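Long-range contacts in Fe(2+) transporter FeoB (Legionella pneumophila, PDB 3IBY), which probably transports ferrous iron across the inner membrane in a GTP-driven uptake system, of which this chain is the cytosolic part: residues 205-209 / 238-242; 126-131 / 252-256. One frame throughout, in Å; residues are numbered along the deposited sequence.

Contact 1 (205-209 / 238-242)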
loop_
_atom_site.group_PDB
_atom_site.type_symbol
_atom_site.label_atom_id
_atom_site.label_comp_id
_atom_site.label_asym_id
_atom_site.label_seq_id
_atom_site.Cartn_x
_atom_site.Cartn_y
_atom_site.Cartn_z
ATOM N N ARG A 205 2.400 11.729 7.983
ATOM C CA ARG A 205 3.514 10.825 7.697
ATOM C C ARG A 205 4.154 11.161 6.374
ATOM O O ARG A 205 5.368 11.184 6.263
ATOM C CB ARG A 205 3.063 9.370 7.710
ATOM C CG ARG A 205 3.064 8.711 9.108
ATOM C CD ARG A 205 2.123 9.399 10.038
ATOM N NE ARG A 205 2.246 8.934 11.402
ATOM C CZ ARG A 205 1.738 9.584 12.448
ATOM N NH1 ARG A 205 1.069 10.731 12.293
ATOM N NH2 ARG A 205 1.877 9.083 13.657
ATOM N N ARG A 206 3.351 11.469 5.372
ATOM C CA ARG A 206 3.910 11.823 4.081
ATOM C C ARG A 206 4.737 13.118 4.139
ATOM O O ARG A 206 5.862 13.201 3.605
ATOM C CB ARG A 206 2.787 11.892 3.036
ATOM C CG ARG A 206 2.502 10.576 2.290
ATOM C CD ARG A 206 3.250 9.359 2.862
ATOM N NE ARG A 206 2.327 8.428 3.491
ATOM C CZ ARG A 206 2.650 7.495 4.370
ATOM N NH1 ARG A 206 3.886 7.330 4.831
ATOM N NH2 ARG A 206 1.694 6.711 4.807
ATOM N N LEU A 207 4.167 14.126 4.775
ATOM C CA LEU A 207 4.896 15.366 5.016
ATOM C C LEU A 207 6.218 15.064 5.719
ATOM O O LEU A 207 7.278 15.514 5.291
ATOM C CB LEU A 207 4.049 16.300 5.876
ATOM C CG LEU A 207 3.285 17.412 5.179
ATOM C CD1 LEU A 207 3.102 17.074 3.695
ATOM C CD2 LEU A 207 1.957 17.697 5.916
ATOM N N ALA A 208 6.133 14.275 6.785
ATOM C CA ALA A 208 7.299 13.855 7.561
ATOM C C ALA A 208 8.343 13.232 6.677
ATOM O O ALA A 208 9.526 13.357 6.923
ATOM C CB ALA A 208 6.886 12.871 8.630
ATOM N N GLU A 209 7.910 12.557 5.633
ATOM C CA GLU A 209 8.853 11.921 4.738
ATOM C C GLU A 209 9.368 12.869 3.709
ATOM O O GLU A 209 10.350 12.555 3.019
ATOM C CB GLU A 209 8.211 10.726 4.084
ATOM C CG GLU A 209 7.915 9.614 5.130
ATOM C CD GLU A 209 7.004 8.527 4.602
ATOM O OE1 GLU A 209 6.919 8.367 3.365
ATOM O OE2 GLU A 209 6.388 7.841 5.448
ATOM N N LEU A 238 11.885 8.543 10.118
ATOM C CA LEU A 238 10.647 7.794 9.896
ATOM C C LEU A 238 10.891 6.541 9.047
ATOM O O LEU A 238 10.332 5.468 9.321
ATOM C CB LEU A 238 9.603 8.677 9.218
ATOM C CG LEU A 238 8.222 8.779 9.884
ATOM C CD1 LEU A 238 7.653 10.177 9.579
ATOM C CD2 LEU A 238 7.262 7.652 9.452
ATOM N N ALA A 239 11.712 6.693 8.006
ATOM C CA ALA A 239 12.163 5.547 7.184
ATOM C C ALA A 239 12.772 4.436 8.043
ATOM O O ALA A 239 12.503 3.258 7.804
ATOM C CB ALA A 239 13.175 5.991 6.103
ATOM N N ASP A 240 13.580 4.804 9.037
ATOM C CA ASP A 240 14.158 3.809 9.932
ATOM C C ASP A 240 13.098 3.137 10.800
ATOM O O ASP A 240 13.082 1.926 10.900
ATOM C CB ASP A 240 15.238 4.412 10.823
ATOM C CG ASP A 240 15.983 3.349 11.660
ATOM O OD1 ASP A 240 16.410 2.306 11.111
ATOM O OD2 ASP A 240 16.151 3.573 12.880
ATOM N N ALA A 241 12.211 3.893 11.419
ATOM C CA ALA A 241 11.226 3.259 12.262
ATOM C C ALA A 241 10.311 2.366 11.421
ATOM O O ALA A 241 9.858 1.310 11.867
ATOM C CB ALA A 241 10.441 4.275 13.015
ATOM N N ARG A 242 10.053 2.773 10.189
ATOM C CA ARG A 242 9.238 1.947 9.300
ATOM C C ARG A 242 9.966 0.657 8.979
ATOM O O ARG A 242 9.401 -0.410 9.042
ATOM C CB ARG A 242 8.942 2.684 8.001
ATOM C CG ARG A 242 7.817 2.040 7.254
ATOM C CD ARG A 242 7.282 2.919 6.160
ATOM N NE ARG A 242 6.832 4.186 6.701
ATOM C CZ ARG A 242 5.642 4.402 7.228
ATOM N NH1 ARG A 242 4.767 3.403 7.297
ATOM N NH2 ARG A 242 5.338 5.612 7.714
#
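R242 and E209 meet across two helices; the axes of segments 205-209 and 238-242 come no closer than 11.1 Å, so the contact is made by long side chains. From CB outward, R242 runs toward helix 197-209: its CG lies anti to the backbone N (chi1 -164°), and a bend at chi3 then swings the guanidinium in front of E209. R242 NE and CZ each pass 3.9 Å from E209 OE2. At the tip, R242 NH2 forms a salt bridge to E209 OE2 at 3.3 Å, with the carboxylate and guanidinium planes 62° apart. That NH2 also touches R205 CG at the guanidinium's edge, while R206 NH1 sits over one face, 3.7 Å from R242 NH2. The acids beside them, E209 and E108, probably offset the like charges of R206 and R242: R206 NH1 bridges to E209 OE2 at 2.6 Å, a weak hydrogen bond at 118°, and E108 takes R206 NH2 on one carboxylate oxygen and R242 NH2 on the other. R242 NH1 is hydrogen-bonded to S104 OG, completing the polar end. Beside this network L238 lies against R205, with L183 of helix 177-193 touching L238 as well. The arrangement is a largely buried salt-bridge network in the helical (GDI) part of the FeoB cytosolic region, tied through E108 and S104 to the G domain.

Contact 2 (126-131 / 252-256)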
loop_
_atom_site.group_PDB
_atom_site.type_symbol
_atom_site.label_atom_id
_atom_site.label_comp_id
_atom_site.label_asym_id
_atom_site.label_seq_id
_atom_site.Cartn_x
_atom_site.Cartn_y
_atom_site.Cartn_z
ATOM N N ARG A 126 13.249 -20.894 -4.406
ATOM C CA ARG A 126 14.425 -20.233 -3.787
ATOM C C ARG A 126 14.635 -20.582 -2.305
ATOM O O ARG A 126 15.494 -20.003 -1.636
ATOM C CB ARG A 126 14.330 -18.718 -3.976
ATOM C CG ARG A 126 14.300 -18.333 -5.441
ATOM C CD ARG A 126 14.145 -16.881 -5.528
ATOM N NE ARG A 126 14.038 -16.413 -6.890
ATOM C CZ ARG A 126 13.983 -15.128 -7.223
ATOM N NH1 ARG A 126 14.018 -14.181 -6.284
ATOM N NH2 ARG A 126 13.871 -14.782 -8.499
ATOM N N GLY A 127 13.868 -21.560 -1.823
ATOM C CA GLY A 127 13.899 -21.985 -0.433
ATOM C C GLY A 127 13.435 -20.910 0.526
ATOM O O GLY A 127 13.960 -20.824 1.627
ATOM N N ILE A 128 12.480 -20.081 0.109
ATOM C CA ILE A 128 11.888 -19.063 0.982
ATOM C C ILE A 128 10.564 -19.598 1.528
ATOM O O ILE A 128 9.665 -20.000 0.778
ATOM C CB ILE A 128 11.633 -17.691 0.275
ATOM C CG1 ILE A 128 12.932 -17.117 -0.334
ATOM C CG2 ILE A 128 11.085 -16.693 1.270
ATOM C CD1 ILE A 128 12.755 -15.960 -1.390
ATOM N N SER A 129 10.472 -19.600 2.844
ATOM C CA SER A 129 9.304 -20.115 3.526
ATOM C C SER A 129 8.672 -18.971 4.267
ATOM O O SER A 129 9.363 -18.265 5.011
ATOM C CB SER A 129 9.708 -21.204 4.527
ATOM O OG SER A 129 9.000 -22.383 4.215
ATOM N N ILE A 130 7.377 -18.768 4.062
ATOM C CA ILE A 130 6.664 -17.691 4.729
ATOM C C ILE A 130 5.508 -18.317 5.501
ATOM O O ILE A 130 4.723 -19.095 4.945
ATOM C CB ILE A 130 6.161 -16.611 3.731
ATOM C CG1 ILE A 130 7.350 -15.857 3.121
ATOM C CG2 ILE A 130 5.274 -15.598 4.415
ATOM C CD1 ILE A 130 7.027 -15.175 1.828
ATOM N N ASP A 131 5.473 -18.014 6.799
ATOM C CA ASP A 131 4.367 -18.315 7.655
ATOM C C ASP A 131 3.263 -17.315 7.344
ATOM O O ASP A 131 3.312 -16.176 7.777
ATOM C CB ASP A 131 4.811 -18.168 9.111
ATOM C CG ASP A 131 3.852 -18.781 10.067
ATOM O OD1 ASP A 131 4.320 -19.294 11.091
ATOM O OD2 ASP A 131 2.635 -18.757 9.802
ATOM N N LEU A 252 10.167 -12.716 11.959
ATOM C CA LEU A 252 9.171 -13.614 12.574
ATOM C C LEU A 252 8.468 -14.565 11.579
ATOM O O LEU A 252 7.926 -15.600 11.957
ATOM C CB LEU A 252 8.095 -12.770 13.277
ATOM C CG LEU A 252 8.522 -11.957 14.506
ATOM C CD1 LEU A 252 7.502 -10.903 14.865
ATOM C CD2 LEU A 252 8.750 -12.889 15.660
ATOM N N VAL A 253 8.470 -14.209 10.308
ATOM C CA VAL A 253 7.605 -14.868 9.351
ATOM C C VAL A 253 8.391 -15.598 8.256
ATOM O O VAL A 253 7.897 -16.551 7.647
ATOM C CB VAL A 253 6.615 -13.832 8.735
ATOM C CG1 VAL A 253 6.365 -14.119 7.249
ATOM C CG2 VAL A 253 5.314 -13.794 9.538
ATOM N N GLN A 254 9.620 -15.181 8.021
ATOM C CA GLN A 254 10.344 -15.668 6.874
ATOM C C GLN A 254 11.636 -16.295 7.322
ATOM O O GLN A 254 12.397 -15.655 8.043
ATOM C CB GLN A 254 10.639 -14.495 5.973
ATOM C CG GLN A 254 11.569 -14.759 4.836
ATOM C CD GLN A 254 11.332 -13.732 3.746
ATOM O OE1 GLN A 254 12.094 -12.790 3.576
ATOM N NE2 GLN A 254 10.224 -13.878 3.050
ATOM N N LYS A 255 11.891 -17.529 6.898
ATOM C CA LYS A 255 13.218 -18.097 7.043
ATOM C C LYS A 255 13.879 -18.351 5.682
ATOM O O LYS A 255 13.227 -18.761 4.704
ATOM C CB LYS A 255 13.232 -19.355 7.926
ATOM C CG LYS A 255 11.879 -20.014 8.167
ATOM C CD LYS A 255 12.030 -21.265 9.063
ATOM C CE LYS A 255 11.558 -22.521 8.352
ATOM N NZ LYS A 255 10.103 -22.424 8.175
ATOM N N LYS A 256 15.190 -18.074 5.668
ATOM C CA LYS A 256 16.092 -18.271 4.525
ATOM C C LYS A 256 15.651 -17.447 3.311
ATOM O O LYS A 256 15.091 -16.351 3.459
ATOM C CB LYS A 256 16.235 -19.759 4.183
ATOM C CG LYS A 256 16.592 -20.655 5.391
ATOM C CD LYS A 256 18.035 -21.204 5.346
ATOM C CE LYS A 256 19.055 -20.228 5.936
ATOM N NZ LYS A 256 20.334 -20.942 6.236
ATOM O OXT LYS A 256 15.862 -17.856 2.166
#
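Just before the C-terminal K256 of this fragment, Q254 and K255 leave a long helix and pair as a strand with S129 and I130, giving an antiparallel ladder of just two residues a side. S129 and K255 form the hydrogen-bonded pair: K255 N donates to S129 O at 3.2 Å, and the return bond from S129 N to K255 O is weak. Two residues on from S129, D131 N donates to V253 O at 3.0 Å. Between these bonds the non-hydrogen-bonded pair I130 and Q254 brings CA hydrogens to V253 O and S129 O, respectively. This miniature sheet stands apart from the main sheet of the G domain and fastens the end of helix 234-253 to the connection between helices 120-125 and 132-139. I128 follows a Schellman turn with G127 at positive phi, and D131 caps the next helix through K134 N. Q254 holds CG anti to its N (chi1 171°) and extends alongside I130, bringing Q254 NE2 3.5 Å from I130 CG1 and 3.4 Å from I128 CG2. The other branch of I130, CG2, packs on V253 CG1 at 3.4 Å. On the opposite face K255 bends back until its NZ lies 3.9 Å from S129 CB.

How the contacts relate
From the N terminus the chain first builds most of the G domain, and after helix 120-125 it lays down 126-131, the first side of contact 2. It then completes the main sheet with strand 143-145 and passes through helices 154-162 and 177-193 to 197-209, where contact 1 begins. Helix 219-229 follows, and helix 234-253 closes contact 1 near its start, a short loop nested inside the much longer one that contact 2 closes at the end of the fragment. The contacts do not touch: their centres lie 27 Å apart and their nearest atoms about 12 Å. Helix 234-253 spans them, joined to the helical part at one end and the G domain at the other.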